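Local coordinates for protein diketoreductase (Acinetobacter baylyi, PDB 4DYD) that probably interconverts (3S)-3-hydroxyacyl-CoA and 3-oxoacyl-CoA with NAD(H) as cofactor, the dehydrogenase step of fatty acid beta-oxidation, at residues V30-I35 against G71-S76; V93-D98 against S122-S127; A118-T123 against L142-H147. One frame throughout, in Å; residues are numbered along the deposited sequence.

Interaction 1: V30-I35 against G71-S76; sequences VTAYDI and GGIRYS. With NAD (nicotinamide-adenine-dinucleotide), chain B.
T31 and A32 run beside R74 and Y75 as neighbouring parallel strands at one margin of a Rossmann-type sheet, 74-76 being its outermost strand on this side. Four backbone bonds define the pairing. R74 N gives to V30 O, and A32 N returns a bond of 2.7 Å to R74 O. S76 N then gives to A32 O, and D34 N closes the series on S76 O. The acceptors therefore come from both strands in turn, as parallel pairing requires, and the segment axes diverge by 29°.

Between side chains the closest meeting is on the face carrying T31, Y33 and S76. The R74 chain leaves with CG anti to its N (chi1 -177°) and bends at chi3, which lays the guanidinium, poorly ordered, alongside T31; the methyl CG2 of T31 sits 3.7 Å above its plane, over the centre. T31 OG1 and R74 NH2 are 2.8 Å apart, but the angle is too poor for a hydrogen bond. On the other face A32 CB meets I73 CG2 at 4.3 Å, and helix 37-57 lies against A32.

Polar contacts with the cofactor begin where strand 29-33 ends. D34, also bonded to T12, takes the adenosine ribose hydroxyls on its carboxylate: NAD O3B gives to OD2 at 2.6 Å, and O2B to OD1 at 3.3 Å.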
# COMPACT_ATOMS: atom_id res chain seq x y z
N VAL A 30 -13.97 -11.90 32.43
CA VAL A 30 -14.49 -10.78 31.68
C VAL A 30 -15.85 -10.32 32.17
O VAL A 30 -16.76 -11.12 32.40
CB VAL A 30 -14.59 -11.11 30.17
CG1 VAL A 30 -15.22 -9.96 29.40
CG2 VAL A 30 -13.21 -11.41 29.61
N THR A 31 -15.98 -9.01 32.34
CA THR A 31 -17.29 -8.40 32.56
C THR A 31 -17.61 -7.51 31.36
O THR A 31 -16.79 -6.68 30.96
CB THR A 31 -17.31 -7.55 33.85
OG1 THR A 31 -17.04 -8.40 34.97
CG2 THR A 31 -18.67 -6.88 34.04
N ALA A 32 -18.78 -7.70 30.77
CA ALA A 32 -19.22 -6.87 29.66
C ALA A 32 -20.22 -5.85 30.17
O ALA A 32 -21.29 -6.21 30.69
CB ALA A 32 -19.84 -7.74 28.57
N TYR A 33 -19.88 -4.57 30.04
CA TYR A 33 -20.75 -3.50 30.49
C TYR A 33 -21.48 -2.84 29.33
O TYR A 33 -20.90 -2.62 28.26
CB TYR A 33 -19.96 -2.43 31.26
CG TYR A 33 -20.76 -1.18 31.50
CD1 TYR A 33 -21.59 -1.04 32.62
CD2 TYR A 33 -20.69 -0.11 30.59
CE1 TYR A 33 -22.33 0.12 32.82
CE2 TYR A 33 -21.43 1.05 30.79
CZ TYR A 33 -22.24 1.16 31.90
OH TYR A 33 -22.97 2.32 32.08
N ASP A 34 -22.75 -2.53 29.54
CA ASP A 34 -23.51 -1.74 28.58
C ASP A 34 -24.64 -1.04 29.34
O ASP A 34 -24.82 -1.27 30.54
CB ASP A 34 -24.04 -2.63 27.45
CG ASP A 34 -24.20 -1.87 26.13
OD1 ASP A 34 -24.33 -0.63 26.14
OD2 ASP A 34 -24.17 -2.53 25.07
N ILE A 35 -25.40 -0.18 28.67
CA ILE A 35 -26.24 0.78 29.38
C ILE A 35 -27.51 0.23 30.04
O ILE A 35 -27.91 0.73 31.10
CB ILE A 35 -26.60 1.98 28.50
CG1 ILE A 35 -27.45 1.54 27.31
CG2 ILE A 35 -25.32 2.65 28.01
CD1 ILE A 35 -27.88 2.68 26.41
N GLY A 71 -20.05 -18.95 28.37
CA GLY A 71 -20.72 -19.12 29.64
C GLY A 71 -20.09 -18.40 30.81
O GLY A 71 -20.77 -18.11 31.80
N GLY A 72 -18.80 -18.10 30.72
CA GLY A 72 -18.11 -17.45 31.83
C GLY A 72 -18.21 -15.93 31.86
O GLY A 72 -17.83 -15.30 32.85
N ILE A 73 -18.72 -15.33 30.79
CA ILE A 73 -18.81 -13.87 30.70
C ILE A 73 -19.86 -13.29 31.64
O ILE A 73 -21.00 -13.75 31.68
CB ILE A 73 -19.12 -13.43 29.26
CG1 ILE A 73 -17.96 -13.79 28.32
CG2 ILE A 73 -19.43 -11.94 29.21
CD1 ILE A 73 -18.22 -13.44 26.87
N ARG A 74 -19.48 -12.27 32.40
CA ARG A 74 -20.43 -11.60 33.27
C ARG A 74 -21.01 -10.36 32.58
O ARG A 74 -20.30 -9.67 31.84
CB ARG A 74 -19.76 -11.24 34.61
CG ARG A 74 -20.71 -10.61 35.63
CD ARG A 74 -20.10 -10.57 37.03
NE ARG A 74 -18.91 -9.73 37.13
CZ ARG A 74 -18.93 -8.45 37.50
NH1 ARG A 74 -20.08 -7.86 37.81
NH2 ARG A 74 -17.80 -7.76 37.57
N TYR A 75 -22.29 -10.11 32.81
CA TYR A 75 -22.99 -8.97 32.22
C TYR A 75 -23.38 -7.98 33.31
O TYR A 75 -23.87 -8.37 34.36
CB TYR A 75 -24.27 -9.44 31.53
CG TYR A 75 -24.03 -10.41 30.40
CD1 TYR A 75 -24.03 -9.99 29.08
CD2 TYR A 75 -23.79 -11.77 30.67
CE1 TYR A 75 -23.81 -10.89 28.03
CE2 TYR A 75 -23.57 -12.67 29.64
CZ TYR A 75 -23.58 -12.23 28.33
OH TYR A 75 -23.36 -13.12 27.30
N SER A 76 -23.17 -6.69 33.04
CA SER A 76 -23.52 -5.65 34.01
C SER A 76 -24.00 -4.39 33.30
O SER A 76 -23.43 -3.99 32.28
CB SER A 76 -22.32 -5.33 34.89
OG SER A 76 -22.63 -4.30 35.81
PA NAD B . -20.51 -0.02 18.27
O1A NAD B . -21.39 -0.60 17.22
O2A NAD B . -20.08 1.39 18.15
O5B NAD B . -21.19 -0.24 19.71
C5B NAD B . -21.08 0.75 20.73
C4B NAD B . -21.31 0.10 22.10
O4B NAD B . -21.34 1.13 23.10
C3B NAD B . -22.70 -0.53 22.13
O3B NAD B . -22.75 -1.51 23.17
C2B NAD B . -23.54 0.67 22.52
O2B NAD B . -24.80 0.24 23.04
C1B NAD B . -22.66 1.12 23.67
N9A NAD B . -23.07 2.41 24.25
C8A NAD B . -23.88 3.31 23.69
N7A NAD B . -23.94 4.36 24.50
C5A NAD B . -23.18 4.12 25.56
C6A NAD B . -22.96 4.83 26.66
N6A NAD B . -23.60 5.99 26.75
N1A NAD B . -22.20 4.37 27.66
C2A NAD B . -21.61 3.11 27.54
N3A NAD B . -21.86 2.39 26.36
C4A NAD B . -22.64 2.91 25.41
O3 NAD B . -19.19 -0.94 18.36
PN NAD B . -17.82 -0.45 17.66
O1N NAD B . -18.14 0.54 16.61
O2N NAD B . -17.01 -1.63 17.31
O5D NAD B . -17.09 0.33 18.87
C5D NAD B . -16.79 1.73 18.73
C4D NAD B . -15.53 2.05 19.54
O4D NAD B . -14.49 1.17 19.08
C3D NAD B . -15.06 3.44 19.15
O3D NAD B . -14.00 3.87 20.03
C2D NAD B . -14.49 3.13 17.78
O2D NAD B . -13.62 4.18 17.34
C1D NAD B . -13.67 1.91 18.16
N1N NAD B . -13.23 1.12 16.99
C2N NAD B . -14.16 0.68 16.05
C3N NAD B . -13.73 0.03 14.89
C7N NAD B . -14.65 -0.51 14.01
O7N NAD B . -14.29 -1.15 13.03
N7N NAD B . -15.93 -0.31 14.33
C4N NAD B . -12.37 -0.16 14.67
C5N NAD B . -11.43 0.26 15.62
C6N NAD B . -11.86 0.90 16.77
O HOH W 1 -14.94 -14.49 31.74

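Interaction 2: V93-D98 against S122-S127; sequences VPESLD and STLLPS. With NAD (nicotinamide-adenine-dinucleotide), chain B.
E95 reaches across to T123, and its side chain carries the polar part of this meeting between two loops at the NAD site, which follow strands 88-91 and 116-119 of the Rossmann-type domain. CB points toward segment 122-127 and borders NAD O2D at 4.1 Å. CG continues anti to the backbone N (chi1 -168°) and skirts the same hydroxyl; a bend at chi2 (65°) then turns the carboxylate between the protein loop and the cofactor, with CD 3.3 Å from NAD O2D. At the tip the two carboxylate oxygens divide the work. OE1 accepts from the nicotinamide ribose, with a bond from NAD O3D at 3.0 Å and a weak one from NAD O2D. OE2 faces the protein: T123 N meets it nearly along its C-O axis at 2.7 Å, with an N-H...O angle of 152°, whereas the bond from L124 N is weak. T123 OG1 is modelled 2.4 Å from OE2, a very short separation whose exact value is doubtful. S121 OG is a further partner of OE2.

Apolar contact lies beyond the carboxylate, where L124 CD1 rests 3.9 Å from L97 CA, at the first turn of helix 97-110, and 4.3 Å from L97 CD1. S122 N completes the grip on the sugar by giving to NAD O2D at 3.0 Å.

With T123 N and S121 OG on OE2, the ribose hydroxyls on OE1 and K100 in a long, weak ion pair with OE1, the pattern is consistent with an ionised E95 that couples the 122-124 loop to the bound ribose.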
# COMPACT_ATOMS: atom_id res chain seq x y z
N VAL A 93 -16.95 2.36 23.68
CA VAL A 93 -18.24 3.02 23.52
C VAL A 93 -18.26 3.78 22.20
O VAL A 93 -17.22 3.91 21.55
CB VAL A 93 -18.54 3.95 24.71
CG1 VAL A 93 -18.53 3.15 26.01
CG2 VAL A 93 -17.54 5.09 24.78
N PRO A 94 -19.44 4.28 21.77
CA PRO A 94 -19.53 5.01 20.49
C PRO A 94 -18.52 6.14 20.33
O PRO A 94 -18.08 6.75 21.31
CB PRO A 94 -20.97 5.52 20.47
CG PRO A 94 -21.71 4.56 21.33
CD PRO A 94 -20.75 4.20 22.44
N GLU A 95 -18.14 6.40 19.09
CA GLU A 95 -17.08 7.36 18.81
C GLU A 95 -17.60 8.78 18.99
O GLU A 95 -17.63 9.57 18.04
CB GLU A 95 -16.52 7.14 17.41
CG GLU A 95 -15.22 7.89 17.13
CD GLU A 95 -14.07 7.38 17.98
OE1 GLU A 95 -14.32 6.66 18.97
OE2 GLU A 95 -12.90 7.70 17.67
N SER A 96 -18.01 9.10 20.21
CA SER A 96 -18.57 10.40 20.55
C SER A 96 -17.75 11.06 21.66
O SER A 96 -17.63 10.50 22.76
CB SER A 96 -20.02 10.25 21.02
OG SER A 96 -20.55 11.48 21.46
N LEU A 97 -17.20 12.23 21.37
CA LEU A 97 -16.35 12.93 22.33
C LEU A 97 -17.03 13.13 23.69
O LEU A 97 -16.44 12.84 24.73
CB LEU A 97 -15.92 14.29 21.78
CG LEU A 97 -15.10 15.13 22.77
CD1 LEU A 97 -13.86 14.36 23.22
CD2 LEU A 97 -14.72 16.46 22.15
N ASP A 98 -18.27 13.63 23.67
CA ASP A 98 -18.99 13.91 24.90
C ASP A 98 -19.40 12.62 25.61
O ASP A 98 -19.40 12.55 26.84
CB ASP A 98 -20.21 14.79 24.63
CG ASP A 98 -19.83 16.15 24.08
OD1 ASP A 98 -18.64 16.52 24.18
OD2 ASP A 98 -20.72 16.85 23.56
N SER A 122 -10.80 5.09 17.49
CA SER A 122 -10.13 5.23 16.19
C SER A 122 -9.82 6.68 15.83
O SER A 122 -8.79 6.96 15.20
CB SER A 122 -10.95 4.60 15.07
OG SER A 122 -11.07 3.19 15.24
N THR A 123 -10.69 7.61 16.21
CA THR A 123 -10.56 8.99 15.76
C THR A 123 -10.18 9.98 16.86
O THR A 123 -9.73 11.09 16.57
CB THR A 123 -11.84 9.48 15.06
OG1 THR A 123 -12.94 9.43 15.98
CG2 THR A 123 -12.15 8.61 13.86
N LEU A 124 -10.35 9.58 18.12
CA LEU A 124 -9.99 10.46 19.23
C LEU A 124 -8.66 10.04 19.83
O LEU A 124 -8.45 8.86 20.14
CB LEU A 124 -11.07 10.44 20.31
CG LEU A 124 -12.46 10.90 19.87
CD1 LEU A 124 -13.47 10.72 20.99
CD2 LEU A 124 -12.41 12.35 19.41
N LEU A 125 -7.75 11.00 19.99
CA LEU A 125 -6.46 10.73 20.60
C LEU A 125 -6.60 10.56 22.10
O LEU A 125 -7.51 11.12 22.72
CB LEU A 125 -5.49 11.89 20.32
CG LEU A 125 -5.14 12.15 18.86
CD1 LEU A 125 -4.24 13.38 18.76
CD2 LEU A 125 -4.46 10.93 18.25
N PRO A 126 -5.72 9.76 22.71
CA PRO A 126 -5.80 9.57 24.16
C PRO A 126 -5.58 10.89 24.89
O PRO A 126 -6.02 11.08 26.02
CB PRO A 126 -4.66 8.58 24.45
CG PRO A 126 -4.48 7.85 23.16
CD PRO A 126 -4.72 8.87 22.10
N SER A 127 -4.88 11.81 24.22
CA SER A 127 -4.61 13.12 24.81
C SER A 127 -5.89 13.96 24.84
O SER A 127 -6.02 14.87 25.67
CB SER A 127 -3.50 13.85 24.04
OG SER A 127 -3.86 14.09 22.70
PA NAD B . -20.51 -0.02 18.27
O1A NAD B . -21.39 -0.60 17.22
O2A NAD B . -20.08 1.39 18.15
O5B NAD B . -21.19 -0.24 19.71
C5B NAD B . -21.08 0.75 20.73
C4B NAD B . -21.31 0.10 22.10
O4B NAD B . -21.34 1.13 23.10
C3B NAD B . -22.70 -0.53 22.13
O3B NAD B . -22.75 -1.51 23.17
C2B NAD B . -23.54 0.67 22.52
O2B NAD B . -24.80 0.24 23.04
C1B NAD B . -22.66 1.12 23.67
N9A NAD B . -23.07 2.41 24.25
C8A NAD B . -23.88 3.31 23.69
N7A NAD B . -23.94 4.36 24.50
C5A NAD B . -23.18 4.12 25.56
C6A NAD B . -22.96 4.83 26.66
N6A NAD B . -23.60 5.99 26.75
N1A NAD B . -22.20 4.37 27.66
C2A NAD B . -21.61 3.11 27.54
N3A NAD B . -21.86 2.39 26.36
C4A NAD B . -22.64 2.91 25.41
O3 NAD B . -19.19 -0.94 18.36
PN NAD B . -17.82 -0.45 17.66
O1N NAD B . -18.14 0.54 16.61
O2N NAD B . -17.01 -1.63 17.31
O5D NAD B . -17.09 0.33 18.87
C5D NAD B . -16.79 1.73 18.73
C4D NAD B . -15.53 2.05 19.54
O4D NAD B . -14.49 1.17 19.08
C3D NAD B . -15.06 3.44 19.15
O3D NAD B . -14.00 3.87 20.03
C2D NAD B . -14.49 3.13 17.78
O2D NAD B . -13.62 4.18 17.34
C1D NAD B . -13.67 1.91 18.16
N1N NAD B . -13.23 1.12 16.99
C2N NAD B . -14.16 0.68 16.05
C3N NAD B . -13.73 0.03 14.89
C7N NAD B . -14.65 -0.51 14.01
O7N NAD B . -14.29 -1.15 13.03
N7N NAD B . -15.93 -0.31 14.33
C4N NAD B . -12.37 -0.16 14.67
C5N NAD B . -11.43 0.26 15.62
C6N NAD B . -11.86 0.90 16.77

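Interaction 3: A118-T123 against L142-H147; sequences ATNSST and LHFANH. With NAD (nicotinamide-adenine-dinucleotide), chain B; PO4 (phosphate ion), chain N.
N120 and F144 form the tight centre of this contact: the carboxamide oxygen OD1 of N120 accepts from F144 N at 2.8 Å, with an N-H...O angle of 174° and the donor nearly along the C=O axis. CG stands anti to the N120 backbone N (chi1 -179°), which carries the amide across to segment 142-147. OD1 also lies in the plane of the F144 ring, at its edge, 3.5 Å from CD1. One end of the amide thus being fixed on the protein, the other is presented to the cofactor: ND2 gives a weak bond to NAD O4D at 2.9 Å. Just before this point L142 N bonds to T119 O at 2.9 Å, and the methyl of A118 packs on L142 CB.

These neighbours are the ends of parallel strands 116-119 and 139-143, joined through helix 130-133 in a beta-alpha-beta unit of the Rossmann-type domain, and the dinucleotide lies across the loops that follow them. H143, predicted to be important for catalysis, turns its imidazole into this site. N120 O meets the ring edge in plane, 3.2 Å from CD2; NE2 shares a hydrogen bond with S122 OG, although the place of that hydroxyl is less certain. ND1 is bonded to E155, and Y191 stacks on the ring, contacts that would limit the rotation of the ring beside the nicotinamide.

Farther along, the two segments part company. N146 and H147 make no contact with 118-123 and belong to the more exposed side, where they hold a phosphate probably derived from the crystallisation liquor. N146 ND2 gives to phosphate O1, and H147 NE2 to phosphate O4 at 3.1 Å with an angle of 176°.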
# COMPACT_ATOMS: atom_id res chain seq x y z
N ALA A 118 -8.00 1.66 28.97
CA ALA A 118 -7.54 1.64 27.59
C ALA A 118 -8.70 1.95 26.66
O ALA A 118 -9.75 1.31 26.72
CB ALA A 118 -6.94 0.28 27.25
N THR A 119 -8.52 2.96 25.81
CA THR A 119 -9.52 3.29 24.81
C THR A 119 -9.24 2.56 23.50
O THR A 119 -8.08 2.39 23.11
CB THR A 119 -9.57 4.81 24.54
OG1 THR A 119 -10.58 5.10 23.57
CG2 THR A 119 -8.23 5.31 24.03
N ASN A 120 -10.30 2.12 22.83
CA ASN A 120 -10.18 1.48 21.52
C ASN A 120 -10.47 2.51 20.43
O ASN A 120 -10.65 2.15 19.26
CB ASN A 120 -11.18 0.33 21.41
CG ASN A 120 -11.09 -0.40 20.09
OD1 ASN A 120 -10.01 -0.79 19.64
ND2 ASN A 120 -12.24 -0.59 19.44
N SER A 121 -10.51 3.78 20.81
CA SER A 121 -10.95 4.85 19.91
C SER A 121 -10.12 4.94 18.62
O SER A 121 -8.89 4.90 18.67
CB SER A 121 -10.95 6.19 20.63
OG SER A 121 -11.43 7.22 19.78
N SER A 122 -10.80 5.09 17.49
CA SER A 122 -10.13 5.23 16.19
C SER A 122 -9.82 6.68 15.83
O SER A 122 -8.79 6.96 15.20
CB SER A 122 -10.95 4.60 15.07
OG SER A 122 -11.07 3.19 15.24
N THR A 123 -10.69 7.61 16.21
CA THR A 123 -10.56 8.99 15.76
C THR A 123 -10.18 9.98 16.86
O THR A 123 -9.73 11.09 16.57
CB THR A 123 -11.84 9.48 15.06
OG1 THR A 123 -12.94 9.43 15.98
CG2 THR A 123 -12.15 8.61 13.86
N LEU A 142 -5.51 1.12 23.31
CA LEU A 142 -5.31 -0.25 22.85
C LEU A 142 -6.30 -0.45 21.73
O LEU A 142 -7.49 -0.67 21.97
CB LEU A 142 -5.58 -1.24 23.98
CG LEU A 142 -5.38 -2.71 23.62
CD1 LEU A 142 -3.92 -2.94 23.24
CD2 LEU A 142 -5.77 -3.61 24.79
N HIS A 143 -5.82 -0.38 20.49
CA HIS A 143 -6.68 -0.26 19.33
C HIS A 143 -6.72 -1.56 18.51
O HIS A 143 -5.69 -2.02 18.01
CB HIS A 143 -6.21 0.92 18.48
CG HIS A 143 -7.04 1.16 17.26
ND1 HIS A 143 -6.56 0.98 15.98
CD2 HIS A 143 -8.33 1.56 17.12
CE1 HIS A 143 -7.51 1.27 15.11
NE2 HIS A 143 -8.59 1.62 15.78
N PHE A 144 -7.92 -2.13 18.40
CA PHE A 144 -8.12 -3.40 17.70
C PHE A 144 -8.64 -3.17 16.28
O PHE A 144 -9.05 -2.07 15.92
CB PHE A 144 -9.13 -4.27 18.45
CG PHE A 144 -8.68 -4.70 19.82
CD1 PHE A 144 -8.72 -3.81 20.89
CD2 PHE A 144 -8.21 -5.99 20.03
CE1 PHE A 144 -8.30 -4.21 22.16
CE2 PHE A 144 -7.79 -6.40 21.29
CZ PHE A 144 -7.83 -5.51 22.36
N ALA A 145 -8.62 -4.24 15.49
CA ALA A 145 -9.16 -4.21 14.13
C ALA A 145 -10.38 -5.13 14.05
O ALA A 145 -10.43 -6.16 14.72
CB ALA A 145 -8.09 -4.66 13.14
N ASN A 146 -11.35 -4.75 13.23
CA ASN A 146 -12.56 -5.56 13.09
C ASN A 146 -12.17 -6.99 12.69
O ASN A 146 -11.26 -7.19 11.88
CB ASN A 146 -13.49 -4.95 12.03
CG ASN A 146 -14.86 -5.59 12.02
OD1 ASN A 146 -15.20 -6.36 12.93
ND2 ASN A 146 -15.65 -5.29 11.01
N HIS A 147 -12.85 -7.98 13.25
CA HIS A 147 -12.46 -9.39 13.10
C HIS A 147 -11.12 -9.64 13.78
O HIS A 147 -10.13 -9.97 13.14
CB HIS A 147 -12.41 -9.81 11.63
CG HIS A 147 -13.75 -9.79 10.96
ND1 HIS A 147 -14.08 -10.64 9.92
CD2 HIS A 147 -14.85 -9.04 11.19
CE1 HIS A 147 -15.32 -10.40 9.54
NE2 HIS A 147 -15.81 -9.44 10.29
PA NAD B . -20.51 -0.02 18.27
O1A NAD B . -21.39 -0.60 17.22
O2A NAD B . -20.08 1.39 18.15
O5B NAD B . -21.19 -0.24 19.71
C5B NAD B . -21.08 0.75 20.73
C4B NAD B . -21.31 0.10 22.10
O4B NAD B . -21.34 1.13 23.10
C3B NAD B . -22.70 -0.53 22.13
O3B NAD B . -22.75 -1.51 23.17
C2B NAD B . -23.54 0.67 22.52
O2B NAD B . -24.80 0.24 23.04
C1B NAD B . -22.66 1.12 23.67
N9A NAD B . -23.07 2.41 24.25
C8A NAD B . -23.88 3.31 23.69
N7A NAD B . -23.94 4.36 24.50
C5A NAD B . -23.18 4.12 25.56
C6A NAD B . -22.96 4.83 26.66
N6A NAD B . -23.60 5.99 26.75
N1A NAD B . -22.20 4.37 27.66
C2A NAD B . -21.61 3.11 27.54
N3A NAD B . -21.86 2.39 26.36
C4A NAD B . -22.64 2.91 25.41
O3 NAD B . -19.19 -0.94 18.36
PN NAD B . -17.82 -0.45 17.66
O1N NAD B . -18.14 0.54 16.61
O2N NAD B . -17.01 -1.63 17.31
O5D NAD B . -17.09 0.33 18.87
C5D NAD B . -16.79 1.73 18.73
C4D NAD B . -15.53 2.05 19.54
O4D NAD B . -14.49 1.17 19.08
C3D NAD B . -15.06 3.44 19.15
O3D NAD B . -14.00 3.87 20.03
C2D NAD B . -14.49 3.13 17.78
O2D NAD B . -13.62 4.18 17.34
C1D NAD B . -13.67 1.91 18.16
N1N NAD B . -13.23 1.12 16.99
C2N NAD B . -14.16 0.68 16.05
C3N NAD B . -13.73 0.03 14.89
C7N NAD B . -14.65 -0.51 14.01
O7N NAD B . -14.29 -1.15 13.03
N7N NAD B . -15.93 -0.31 14.33
C4N NAD B . -12.37 -0.16 14.67
C5N NAD B . -11.43 0.26 15.62
C6N NAD B . -11.86 0.90 16.77
P PO4 N . -18.89 -7.28 11.30
O1 PO4 N . -18.82 -5.85 10.90
O2 PO4 N . -17.86 -7.54 12.34
O3 PO4 N . -20.24 -7.57 11.85
O4 PO4 N . -18.64 -8.14 10.12

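In the fold
The three contacts follow NAD along its length. Interaction 1 lies at the adenosine end, with its centre about 22 Å from that of interaction 2 and about 19 Å from that of interaction 3; it touches neither, its nearest atoms being about 6 and 11 Å away. Interactions 1 and 3 are nevertheless tied through one sheet, in which strands 6-10 and 88-91 separate 29-33 from 116-119. Interactions 2 and 3 have centres about 10 Å apart and share S122 and T123; S121 OG, bonded to E95 OE2, is also 3.1 Å from E95 OE1, a probable hydrogen bond. Together they bind the nicotinamide ribose hydroxyls and ring oxygen next to H143, while K100 adds a further bond.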